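Local coordinates for hypothetical protein EF2904 (Enterococcus faecalis, PDB 2AZ4) that is of unknown function but binds two zinc ions in a metallo-beta-lactamase fold and may be an RNA-binding exonuclease, at residues 92-104 and 123-135. Numbering follows the deposited sequence.
Sequences HAHLDHSRMINYL and LNRKGDFLIPSPF. With ZN (zinc ion), chain C; ZN (zinc ion), chain D.
The Phe129 ring is sandwiched: Leu95 CD1 sits over the centre of one face in a CH-pi contact, 3.9 Å from the centroid, and Leu123 CB covers the opposite face. At the ring's edge, in plane, lies Ala93 O, 3.6 Å from CE2. The ring thus packs against Ala93 and Leu95 of the HxHxDH motif of the metallo-beta-lactamase fold. There His92 and His94 hold one zinc ion, completed by His167, and Asp96 and His97 the other, completed by His404; Asp189 binds both. Phe129 has CG anti to the backbone N (chi1 -174°) with its ring so placed. Ser98 OG secures the motif from within, donating to Ala93 O (2.6 Å) from above the carbonyl plane. Farther along, Ile131 is wedged between two flat groups. Its CG1 lies over one face of the Arg99 guanidinium, offset toward the rim, while CG2 presses on Tyr103, 3.3 Å from CZ. Both polar ends are anchored elsewhere, Arg99 by a salt bridge to Asp49 and Tyr103 OH by a hydrogen bond to Asp49 O. The backbones join directly, Ile131 N donating to Arg99 O at 3.2 Å. In the 123-135 loop, Asn124 OD1 accepts from both Phe129 N and Leu130 N, tying the loop back on itself. A water bridges the two segments: it donates to Arg99 O and to Ile131 O (2.6 Å) and accepts from Asn102 N.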
# COMPACT_ATOMS: atom_id res chain seq x y z
N HIS A 92 4.19 4.15 -2.19
CA HIS A 92 3.74 3.78 -0.85
C HIS A 92 4.21 2.37 -0.45
O HIS A 92 4.79 1.63 -1.26
CB HIS A 92 2.21 3.95 -0.69
CG HIS A 92 1.40 3.03 -1.55
ND1 HIS A 92 1.48 3.01 -2.92
CD2 HIS A 92 0.46 2.10 -1.22
CE1 HIS A 92 0.62 2.14 -3.41
NE2 HIS A 92 -0.00 1.56 -2.40
N ALA A 93 3.94 1.99 0.80
CA ALA A 93 4.49 0.77 1.40
C ALA A 93 3.88 -0.58 0.96
O ALA A 93 4.53 -1.64 1.13
CB ALA A 93 4.44 0.90 2.92
N HIS A 94 2.67 -0.55 0.42
CA HIS A 94 1.98 -1.79 0.07
C HIS A 94 2.86 -2.76 -0.70
O HIS A 94 3.69 -2.35 -1.51
CB HIS A 94 0.64 -1.50 -0.65
CG HIS A 94 -0.43 -1.03 0.28
ND1 HIS A 94 -1.56 -0.36 -0.15
CD2 HIS A 94 -0.56 -1.15 1.62
CE1 HIS A 94 -2.33 -0.07 0.88
NE2 HIS A 94 -1.75 -0.54 1.97
N LEU A 95 2.68 -4.04 -0.42
CA LEU A 95 3.54 -5.11 -0.94
C LEU A 95 3.72 -5.10 -2.48
O LEU A 95 4.83 -5.33 -3.00
CB LEU A 95 2.95 -6.47 -0.50
CG LEU A 95 3.78 -7.74 -0.65
CD1 LEU A 95 5.07 -7.69 0.19
CD2 LEU A 95 2.93 -8.98 -0.31
N ASP A 96 2.61 -4.82 -3.18
CA ASP A 96 2.54 -4.84 -4.65
C ASP A 96 3.28 -3.66 -5.27
O ASP A 96 3.41 -3.58 -6.50
CB ASP A 96 1.09 -4.97 -5.15
CG ASP A 96 0.17 -3.85 -4.65
OD1 ASP A 96 0.17 -3.57 -3.41
OD2 ASP A 96 -0.58 -3.25 -5.47
N HIS A 97 3.77 -2.75 -4.42
CA HIS A 97 4.64 -1.64 -4.80
C HIS A 97 6.05 -1.71 -4.23
O HIS A 97 6.95 -1.06 -4.74
CB HIS A 97 3.97 -0.30 -4.41
CG HIS A 97 2.58 -0.17 -4.98
ND1 HIS A 97 2.31 0.55 -6.12
CD2 HIS A 97 1.41 -0.76 -4.63
CE1 HIS A 97 1.03 0.43 -6.43
NE2 HIS A 97 0.46 -0.35 -5.53
N SER A 98 6.25 -2.49 -3.16
CA SER A 98 7.54 -2.43 -2.41
C SER A 98 8.33 -3.75 -2.32
O SER A 98 9.52 -3.77 -1.92
CB SER A 98 7.28 -1.91 -0.98
OG SER A 98 6.42 -2.81 -0.26
N ARG A 99 7.67 -4.85 -2.69
CA ARG A 99 8.12 -6.19 -2.30
C ARG A 99 9.60 -6.48 -2.57
O ARG A 99 10.23 -7.19 -1.80
CB ARG A 99 7.26 -7.26 -2.94
CG ARG A 99 7.45 -8.63 -2.36
CD ARG A 99 6.50 -9.66 -2.93
NE ARG A 99 6.97 -10.90 -2.36
CZ ARG A 99 7.43 -11.94 -3.03
NH1 ARG A 99 7.41 -12.01 -4.36
NH2 ARG A 99 7.86 -12.96 -2.32
N MET A 100 10.14 -5.96 -3.66
CA MET A 100 11.52 -6.30 -4.00
C MET A 100 12.57 -5.23 -3.74
O MET A 100 13.68 -5.33 -4.28
CB MET A 100 11.64 -6.87 -5.44
CG MET A 100 11.50 -5.86 -6.58
SD MET A 100 12.03 -6.51 -8.20
CE MET A 100 11.62 -5.08 -9.23
N ILE A 101 12.28 -4.23 -2.90
CA ILE A 101 13.26 -3.14 -2.74
C ILE A 101 14.65 -3.65 -2.27
O ILE A 101 15.67 -3.05 -2.60
CB ILE A 101 12.79 -1.96 -1.84
CG1 ILE A 101 12.41 -2.46 -0.43
CG2 ILE A 101 11.64 -1.17 -2.54
CD1 ILE A 101 12.38 -1.34 0.57
N ASN A 102 14.68 -4.78 -1.56
CA ASN A 102 15.98 -5.29 -1.08
C ASN A 102 16.87 -5.79 -2.21
O ASN A 102 18.08 -5.97 -2.02
CB ASN A 102 15.84 -6.38 -0.03
CG ASN A 102 15.44 -5.85 1.33
OD1 ASN A 102 14.86 -6.58 2.16
ND2 ASN A 102 15.77 -4.61 1.60
N TYR A 103 16.27 -6.01 -3.38
CA TYR A 103 17.06 -6.38 -4.57
C TYR A 103 17.61 -5.18 -5.34
O TYR A 103 18.41 -5.33 -6.27
CB TYR A 103 16.23 -7.26 -5.51
CG TYR A 103 16.09 -8.70 -5.07
CD1 TYR A 103 16.76 -9.20 -3.94
CD2 TYR A 103 15.27 -9.57 -5.79
CE1 TYR A 103 16.61 -10.56 -3.55
CE2 TYR A 103 15.13 -10.90 -5.43
CZ TYR A 103 15.79 -11.39 -4.31
OH TYR A 103 15.61 -12.73 -3.98
N LEU A 104 17.16 -3.99 -4.97
CA LEU A 104 17.67 -2.76 -5.58
C LEU A 104 19.12 -2.52 -5.17
O LEU A 104 19.44 -2.48 -3.99
CB LEU A 104 16.80 -1.55 -5.21
CG LEU A 104 17.22 -0.21 -5.86
CD1 LEU A 104 17.23 -0.20 -7.42
CD2 LEU A 104 16.45 1.00 -5.30
N LEU A 123 6.33 -2.96 8.92
CA LEU A 123 5.78 -4.11 8.20
C LEU A 123 6.80 -5.25 8.10
O LEU A 123 6.43 -6.43 8.22
CB LEU A 123 5.23 -3.74 6.82
CG LEU A 123 3.95 -2.88 6.76
CD1 LEU A 123 3.61 -2.43 5.34
CD2 LEU A 123 2.77 -3.59 7.39
N ASN A 124 8.08 -4.88 7.92
CA ASN A 124 9.14 -5.87 7.69
C ASN A 124 10.02 -6.20 8.91
O ASN A 124 11.18 -6.64 8.76
CB ASN A 124 10.04 -5.45 6.52
CG ASN A 124 10.81 -6.63 5.93
OD1 ASN A 124 10.24 -7.71 5.74
ND2 ASN A 124 12.09 -6.42 5.63
N ARG A 125 9.47 -6.00 10.10
CA ARG A 125 10.25 -6.20 11.33
C ARG A 125 10.69 -7.66 11.50
O ARG A 125 11.74 -7.92 12.07
CB ARG A 125 9.45 -5.72 12.56
CG ARG A 125 8.18 -6.50 12.75
CD ARG A 125 7.33 -5.97 13.88
NE ARG A 125 6.19 -6.85 14.09
CZ ARG A 125 6.22 -7.99 14.79
NH1 ARG A 125 7.34 -8.39 15.39
NH2 ARG A 125 5.12 -8.72 14.91
N LYS A 126 9.87 -8.59 11.00
CA LYS A 126 10.16 -10.04 11.06
C LYS A 126 10.74 -10.57 9.74
O LYS A 126 11.05 -11.77 9.62
CB LYS A 126 8.89 -10.82 11.40
CG LYS A 126 8.50 -10.87 12.87
CD LYS A 126 7.07 -11.44 13.00
CE LYS A 126 6.90 -12.27 14.28
NZ LYS A 126 5.69 -13.18 14.24
N GLY A 127 10.85 -9.69 8.74
CA GLY A 127 11.52 -10.03 7.50
C GLY A 127 10.72 -10.98 6.65
O GLY A 127 11.28 -11.65 5.79
N ASP A 128 9.42 -11.05 6.89
CA ASP A 128 8.54 -11.88 6.08
C ASP A 128 7.58 -11.06 5.21
O ASP A 128 6.64 -11.61 4.62
CB ASP A 128 7.74 -12.85 6.96
CG ASP A 128 6.97 -12.14 8.04
OD1 ASP A 128 7.08 -10.89 8.12
OD2 ASP A 128 6.25 -12.83 8.80
N PHE A 129 7.81 -9.75 5.15
CA PHE A 129 7.03 -8.85 4.31
C PHE A 129 7.76 -8.64 2.98
O PHE A 129 7.25 -9.01 1.92
CB PHE A 129 6.76 -7.52 5.02
CG PHE A 129 5.84 -6.59 4.25
CD1 PHE A 129 4.46 -6.82 4.22
CD2 PHE A 129 6.35 -5.48 3.59
CE1 PHE A 129 3.60 -5.96 3.51
CE2 PHE A 129 5.49 -4.60 2.89
CZ PHE A 129 4.12 -4.84 2.85
N LEU A 130 8.97 -8.07 3.06
CA LEU A 130 9.82 -7.89 1.89
C LEU A 130 10.76 -9.08 1.63
O LEU A 130 11.21 -9.74 2.58
CB LEU A 130 10.70 -6.64 2.08
CG LEU A 130 10.06 -5.30 2.43
CD1 LEU A 130 11.20 -4.26 2.81
CD2 LEU A 130 9.15 -4.75 1.30
N ILE A 131 11.07 -9.35 0.37
CA ILE A 131 12.08 -10.33 0.01
C ILE A 131 13.40 -9.94 0.71
O ILE A 131 13.84 -8.81 0.55
CB ILE A 131 12.31 -10.37 -1.51
CG1 ILE A 131 11.09 -10.94 -2.23
CG2 ILE A 131 13.54 -11.18 -1.85
CD1 ILE A 131 11.07 -10.59 -3.75
N PRO A 132 13.99 -10.85 1.50
CA PRO A 132 15.25 -10.51 2.17
C PRO A 132 16.39 -10.40 1.19
O PRO A 132 16.39 -11.10 0.17
CB PRO A 132 15.52 -11.73 3.08
CG PRO A 132 14.27 -12.54 3.07
CD PRO A 132 13.55 -12.23 1.81
N SER A 133 17.36 -9.54 1.48
CA SER A 133 18.60 -9.59 0.75
C SER A 133 19.37 -10.83 1.22
O SER A 133 19.51 -11.02 2.43
CB SER A 133 19.44 -8.36 1.05
OG SER A 133 20.71 -8.50 0.42
N PRO A 134 19.92 -11.63 0.29
CA PRO A 134 20.69 -12.81 0.78
C PRO A 134 22.00 -12.41 1.48
O PRO A 134 22.70 -13.28 2.02
CB PRO A 134 20.99 -13.59 -0.51
CG PRO A 134 20.18 -12.94 -1.59
CD PRO A 134 19.93 -11.55 -1.18
N PHE A 135 22.30 -11.11 1.50
CA PHE A 135 23.54 -10.60 2.11
C PHE A 135 23.33 -9.86 3.41
O PHE A 135 24.24 -9.21 3.92
CB PHE A 135 24.30 -9.75 1.09
CG PHE A 135 24.26 -10.34 -0.28
CD1 PHE A 135 25.07 -11.43 -0.60
CD2 PHE A 135 23.35 -9.88 -1.22
CE1 PHE A 135 24.99 -12.02 -1.86
CE2 PHE A 135 23.27 -10.47 -2.47
CZ PHE A 135 24.10 -11.53 -2.79
ZN ZN C . -1.98 0.41 -2.30
ZN ZN D . -1.55 -1.15 -5.41
O HOH W 1 -1.35 -1.65 -3.14
O HOH W 2 12.93 -6.80 -0.90
O HOH W 3 7.74 -11.22 0.42
O HOH W 4 20.59 -7.56 -2.20
O HOH W 5 16.29 -13.52 -0.93
O HOH W 6 -3.70 -0.95 -2.47
O HOH W 7 -3.63 -2.10 -4.94